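Local coordinates for protein Rna-directed RNA polymerase (Infectious pancreatic necrosis virus, PDB 3ZED) that probably replicates the viral RNA genome as an RNA-dependent RNA polymerase and is thought to occur both free and covalently linked to that RNA, at residues 329-341 against 415-427. Sequence-based numbering, arbitrary orientation.
Sequences HLLLSMVSTPVMN and MQAMMYYLLTRGW
The indole of W427 slots against the helical run 329-340 where the kink at P338 and V339 leaves M334 O and V335 O without the helical bond from the next turn. NE1 of W427 gives its hydrogen to V335 O (2.8 Å, N-H...O angle 160°); the acceptor lies in the ring plane and the N-H meets a lone pair in the carbonyl plane. V339 N, the usual partner of V335 O one turn on, makes only a weak bond to S336 O, and the indole N-H takes the vacant place; the missing N-H of P338 concerns M334 O, which lies 3.3 Å from W427 CZ2. P338 CG abuts the same ring edge, 3.6 Å from W427 CZ2, while V339 CG2 comes obliquely to within 3.6 Å of W427 NE1. That methyl also sits over bare G426, 4.1 Å from its CA, where the two backbones draw closest. Helices 326-340 and 412-426 belong to the palm-family region of this birnavirus polymerase and cross at 52°, with 10.4 Å between the axes of their short segments. At the crossing, L422 points its side chain into 329-341: CD1 heads for V335 and the S336 backbone, CD2 for V339 CG1. V335 CG1, anti to the backbone N (chi1 -180°), fills the hollow between M419 SD and L423 CD1, each 3.8 Å away. Where the helices splay, long methionines bridge the gap: M415, extended beyond CG, brings CE to 3.7 Å from L332 CD2, and bent M419 presents its CE to the same leucine methyl. Beyond, M415 also touches V452 of helix 438-452, whose W440 packs on M334.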
loop_
_atom_site.group_PDB
_atom_site.type_symbol
_atom_site.label_atom_id
_atom_site.label_comp_id
_atom_site.label_asym_id
_atom_site.label_seq_id
_atom_site.Cartn_x
_atom_site.Cartn_y
_atom_site.Cartn_z
ATOM N N HIS B 329 -12.340 5.921 -2.752
ATOM C CA HIS B 329 -10.988 6.173 -2.240
ATOM C C HIS B 329 -10.996 7.334 -1.226
ATOM O O HIS B 329 -10.364 7.225 -0.178
ATOM C CB HIS B 329 -10.011 6.472 -3.393
ATOM C CG HIS B 329 -8.634 6.781 -2.907
ATOM N ND1 HIS B 329 -7.816 5.784 -2.389
ATOM C CD2 HIS B 329 -7.992 7.968 -2.811
ATOM C CE1 HIS B 329 -6.705 6.392 -2.014
ATOM N NE2 HIS B 329 -6.755 7.700 -2.259
ATOM N N LEU B 330 -11.736 8.415 -1.528
ATOM C CA LEU B 330 -11.850 9.612 -0.697
ATOM C C LEU B 330 -12.509 9.284 0.663
ATOM O O LEU B 330 -11.975 9.656 1.705
ATOM C CB LEU B 330 -12.662 10.671 -1.477
ATOM C CG LEU B 330 -12.672 12.133 -0.989
ATOM C CD1 LEU B 330 -11.235 12.719 -0.864
ATOM C CD2 LEU B 330 -13.524 12.989 -1.916
ATOM N N LEU B 331 -13.632 8.541 0.647
ATOM C CA LEU B 331 -14.371 8.141 1.861
ATOM C C LEU B 331 -13.546 7.189 2.754
ATOM O O LEU B 331 -13.520 7.373 3.968
ATOM C CB LEU B 331 -15.716 7.495 1.493
ATOM C CG LEU B 331 -16.764 8.396 0.828
ATOM C CD1 LEU B 331 -17.897 7.555 0.221
ATOM C CD2 LEU B 331 -17.325 9.433 1.801
ATOM N N LEU B 332 -12.845 6.215 2.152
ATOM C CA LEU B 332 -11.987 5.280 2.880
ATOM C C LEU B 332 -10.795 6.004 3.528
ATOM O O LEU B 332 -10.477 5.752 4.692
ATOM C CB LEU B 332 -11.447 4.159 1.940
ATOM C CG LEU B 332 -12.418 3.095 1.436
ATOM C CD1 LEU B 332 -11.724 2.142 0.521
ATOM C CD2 LEU B 332 -13.049 2.322 2.577
ATOM N N SER B 333 -10.145 6.901 2.755
ATOM C CA SER B 333 -8.957 7.660 3.164
ATOM C C SER B 333 -9.270 8.612 4.291
ATOM O O SER B 333 -8.377 8.875 5.091
ATOM C CB SER B 333 -8.347 8.407 1.982
ATOM O OG SER B 333 -7.913 7.461 1.023
ATOM N N MET B 334 -10.531 9.086 4.392
ATOM C CA MET B 334 -10.976 9.945 5.495
ATOM C C MET B 334 -10.941 9.173 6.849
ATOM O O MET B 334 -10.795 9.790 7.893
ATOM C CB MET B 334 -12.384 10.487 5.221
ATOM C CG MET B 334 -12.390 11.678 4.306
ATOM S SD MET B 334 -14.051 12.152 3.751
ATOM C CE MET B 334 -14.743 12.803 5.263
ATOM N N VAL B 335 -11.037 7.838 6.820
ATOM C CA VAL B 335 -11.006 7.005 8.038
ATOM C C VAL B 335 -9.537 6.665 8.411
ATOM O O VAL B 335 -9.148 6.786 9.568
ATOM C CB VAL B 335 -11.877 5.709 7.877
ATOM C CG1 VAL B 335 -11.851 4.842 9.143
ATOM C CG2 VAL B 335 -13.317 6.050 7.473
ATOM N N SER B 336 -8.739 6.233 7.433
ATOM C CA SER B 336 -7.372 5.770 7.685
ATOM C C SER B 336 -6.301 6.857 7.818
ATOM O O SER B 336 -5.537 6.805 8.779
ATOM C CB SER B 336 -6.933 4.783 6.610
ATOM O OG SER B 336 -7.088 5.333 5.314
ATOM N N THR B 337 -6.214 7.803 6.863
ATOM C CA THR B 337 -5.115 8.766 6.800
ATOM C C THR B 337 -5.028 9.701 8.028
ATOM O O THR B 337 -3.896 9.860 8.479
ATOM C CB THR B 337 -5.054 9.515 5.460
ATOM O OG1 THR B 337 -6.210 10.306 5.286
ATOM C CG2 THR B 337 -4.918 8.568 4.260
ATOM N N PRO B 338 -6.112 10.243 8.664
ATOM C CA PRO B 338 -5.898 11.090 9.863
ATOM C C PRO B 338 -5.289 10.302 11.035
ATOM O O PRO B 338 -4.570 10.883 11.843
ATOM C CB PRO B 338 -7.312 11.610 10.197
ATOM C CG PRO B 338 -8.078 11.472 8.930
ATOM C CD PRO B 338 -7.549 10.197 8.317
ATOM N N VAL B 339 -5.529 8.970 11.090
ATOM C CA VAL B 339 -4.960 8.088 12.119
ATOM C C VAL B 339 -3.491 7.771 11.783
ATOM O O VAL B 339 -2.615 7.915 12.645
ATOM C CB VAL B 339 -5.787 6.783 12.293
ATOM C CG1 VAL B 339 -5.060 5.767 13.181
ATOM C CG2 VAL B 339 -7.189 7.074 12.830
ATOM N N MET B 340 -3.231 7.310 10.539
ATOM C CA MET B 340 -1.882 6.878 10.108
ATOM C C MET B 340 -0.882 8.040 10.026
ATOM O O MET B 340 0.292 7.804 10.257
ATOM C CB MET B 340 -1.931 6.081 8.801
ATOM C CG MET B 340 -2.736 4.773 8.923
ATOM S SD MET B 340 -2.508 3.778 10.432
ATOM C CE MET B 340 -0.834 3.123 10.160
ATOM N N ASN B 341 -1.341 9.288 9.796
ATOM C CA ASN B 341 -0.477 10.489 9.777
ATOM C C ASN B 341 0.200 10.693 11.124
ATOM O O ASN B 341 1.304 11.229 11.199
ATOM C CB ASN B 341 -1.303 11.745 9.484
ATOM C CG ASN B 341 -1.702 12.026 8.055
ATOM O OD1 ASN B 341 -1.276 11.359 7.109
ATOM N ND2 ASN B 341 -2.548 13.057 7.882
ATOM N N MET B 415 -10.963 -6.683 6.711
ATOM C CA MET B 415 -11.032 -5.222 6.631
ATOM C C MET B 415 -11.969 -4.665 7.703
ATOM O O MET B 415 -11.691 -3.606 8.259
ATOM C CB MET B 415 -11.471 -4.763 5.235
ATOM C CG MET B 415 -11.531 -3.264 5.111
ATOM S SD MET B 415 -11.570 -2.746 3.409
ATOM C CE MET B 415 -11.947 -1.035 3.647
ATOM N N GLN B 416 -13.070 -5.386 7.992
ATOM C CA GLN B 416 -14.020 -4.993 9.020
ATOM C C GLN B 416 -13.327 -4.943 10.399
ATOM O O GLN B 416 -13.581 -4.014 11.163
ATOM C CB GLN B 416 -15.203 -5.956 9.034
ATOM C CG GLN B 416 -16.357 -5.469 9.900
ATOM C CD GLN B 416 -17.522 -6.388 9.773
ATOM O OE1 GLN B 416 -17.419 -7.590 10.034
ATOM N NE2 GLN B 416 -18.649 -5.843 9.362
ATOM N N ALA B 417 -12.456 -5.934 10.703
ATOM C CA ALA B 417 -11.678 -5.988 11.955
ATOM C C ALA B 417 -10.679 -4.810 12.018
ATOM O O ALA B 417 -10.484 -4.228 13.089
ATOM C CB ALA B 417 -10.950 -7.321 12.075
ATOM N N MET B 418 -10.095 -4.425 10.868
ATOM C CA MET B 418 -9.192 -3.259 10.801
ATOM C C MET B 418 -10.013 -1.976 11.085
ATOM O O MET B 418 -9.548 -1.110 11.831
ATOM C CB MET B 418 -8.474 -3.183 9.446
ATOM C CG MET B 418 -7.594 -1.920 9.271
ATOM S SD MET B 418 -6.407 -1.610 10.619
ATOM C CE MET B 418 -5.372 -3.115 10.528
ATOM N N MET B 419 -11.232 -1.877 10.508
ATOM C CA MET B 419 -12.154 -0.744 10.729
ATOM C C MET B 419 -12.525 -0.643 12.209
ATOM O O MET B 419 -12.580 0.464 12.755
ATOM C CB MET B 419 -13.430 -0.876 9.858
ATOM C CG MET B 419 -13.210 -0.458 8.419
ATOM S SD MET B 419 -12.782 1.291 8.259
ATOM C CE MET B 419 -13.268 1.586 6.552
ATOM N N TYR B 420 -12.744 -1.809 12.864
ATOM C CA TYR B 420 -13.031 -1.873 14.296
ATOM C C TYR B 420 -11.854 -1.260 15.084
ATOM O O TYR B 420 -12.068 -0.425 15.953
ATOM C CB TYR B 420 -13.291 -3.332 14.719
ATOM C CG TYR B 420 -13.474 -3.503 16.210
ATOM C CD1 TYR B 420 -14.729 -3.357 16.800
ATOM C CD2 TYR B 420 -12.393 -3.805 17.037
ATOM C CE1 TYR B 420 -14.898 -3.474 18.177
ATOM C CE2 TYR B 420 -12.550 -3.921 18.416
ATOM C CZ TYR B 420 -13.808 -3.766 18.980
ATOM O OH TYR B 420 -13.977 -3.894 20.338
ATOM N N TYR B 421 -10.614 -1.683 14.765
ATOM C CA TYR B 421 -9.394 -1.210 15.419
ATOM C C TYR B 421 -9.206 0.305 15.245
ATOM O O TYR B 421 -8.926 0.995 16.225
ATOM C CB TYR B 421 -8.173 -1.973 14.886
ATOM C CG TYR B 421 -6.871 -1.535 15.515
ATOM C CD1 TYR B 421 -6.619 -1.750 16.866
ATOM C CD2 TYR B 421 -5.889 -0.907 14.759
ATOM C CE1 TYR B 421 -5.430 -1.330 17.456
ATOM C CE2 TYR B 421 -4.690 -0.491 15.334
ATOM C CZ TYR B 421 -4.471 -0.693 16.687
ATOM O OH TYR B 421 -3.285 -0.310 17.251
ATOM N N LEU B 422 -9.405 0.828 14.025
ATOM C CA LEU B 422 -9.267 2.260 13.750
ATOM C C LEU B 422 -10.326 3.097 14.484
ATOM O O LEU B 422 -10.001 4.152 15.014
ATOM C CB LEU B 422 -9.353 2.536 12.240
ATOM C CG LEU B 422 -8.209 1.985 11.333
ATOM C CD1 LEU B 422 -8.510 2.259 9.886
ATOM C CD2 LEU B 422 -6.861 2.628 11.659
ATOM N N LEU B 423 -11.589 2.629 14.521
ATOM C CA LEU B 423 -12.677 3.381 15.154
ATOM C C LEU B 423 -12.648 3.309 16.676
ATOM O O LEU B 423 -13.096 4.255 17.303
ATOM C CB LEU B 423 -14.056 2.945 14.633
ATOM C CG LEU B 423 -14.652 3.817 13.514
ATOM C CD1 LEU B 423 -13.817 3.724 12.220
ATOM C CD2 LEU B 423 -16.096 3.424 13.230
ATOM N N THR B 424 -12.093 2.234 17.267
ATOM C CA THR B 424 -12.028 2.110 18.725
ATOM C C THR B 424 -10.726 2.737 19.275
ATOM O O THR B 424 -10.778 3.434 20.270
ATOM C CB THR B 424 -12.193 0.632 19.189
ATOM O OG1 THR B 424 -11.188 -0.191 18.597
ATOM C CG2 THR B 424 -13.562 0.054 18.860
ATOM N N ARG B 425 -9.574 2.497 18.635
ATOM C CA ARG B 425 -8.287 2.983 19.131
ATOM C C ARG B 425 -7.859 4.330 18.523
ATOM O O ARG B 425 -7.052 5.025 19.136
ATOM C CB ARG B 425 -7.177 1.923 18.902
ATOM C CG ARG B 425 -7.068 0.840 19.990
ATOM C CD ARG B 425 -8.270 -0.092 20.045
ATOM N NE ARG B 425 -8.074 -1.143 21.041
ATOM C CZ ARG B 425 -8.975 -2.056 21.377
ATOM N NH1 ARG B 425 -10.164 -2.080 20.787
ATOM N NH2 ARG B 425 -8.694 -2.959 22.306
ATOM N N GLY B 426 -8.376 4.674 17.347
ATOM C CA GLY B 426 -8.020 5.919 16.675
ATOM C C GLY B 426 -9.063 7.000 16.881
ATOM O O GLY B 426 -8.830 7.976 17.600
ATOM N N TRP B 427 -10.247 6.792 16.279
ATOM C CA TRP B 427 -11.402 7.692 16.281
ATOM C C TRP B 427 -12.137 7.666 17.620
ATOM O O TRP B 427 -13.350 7.411 17.685
ATOM C CB TRP B 427 -12.324 7.311 15.112
ATOM C CG TRP B 427 -11.680 7.620 13.788
ATOM C CD1 TRP B 427 -11.113 6.733 12.923
ATOM C CD2 TRP B 427 -11.445 8.924 13.239
ATOM N NE1 TRP B 427 -10.585 7.397 11.844
ATOM C CE2 TRP B 427 -10.767 8.744 12.014
ATOM C CE3 TRP B 427 -11.757 10.234 13.662
ATOM C CZ2 TRP B 427 -10.394 9.823 11.202
ATOM C CZ3 TRP B 427 -11.366 11.301 12.870
ATOM C CH2 TRP B 427 -10.712 11.095 11.646
#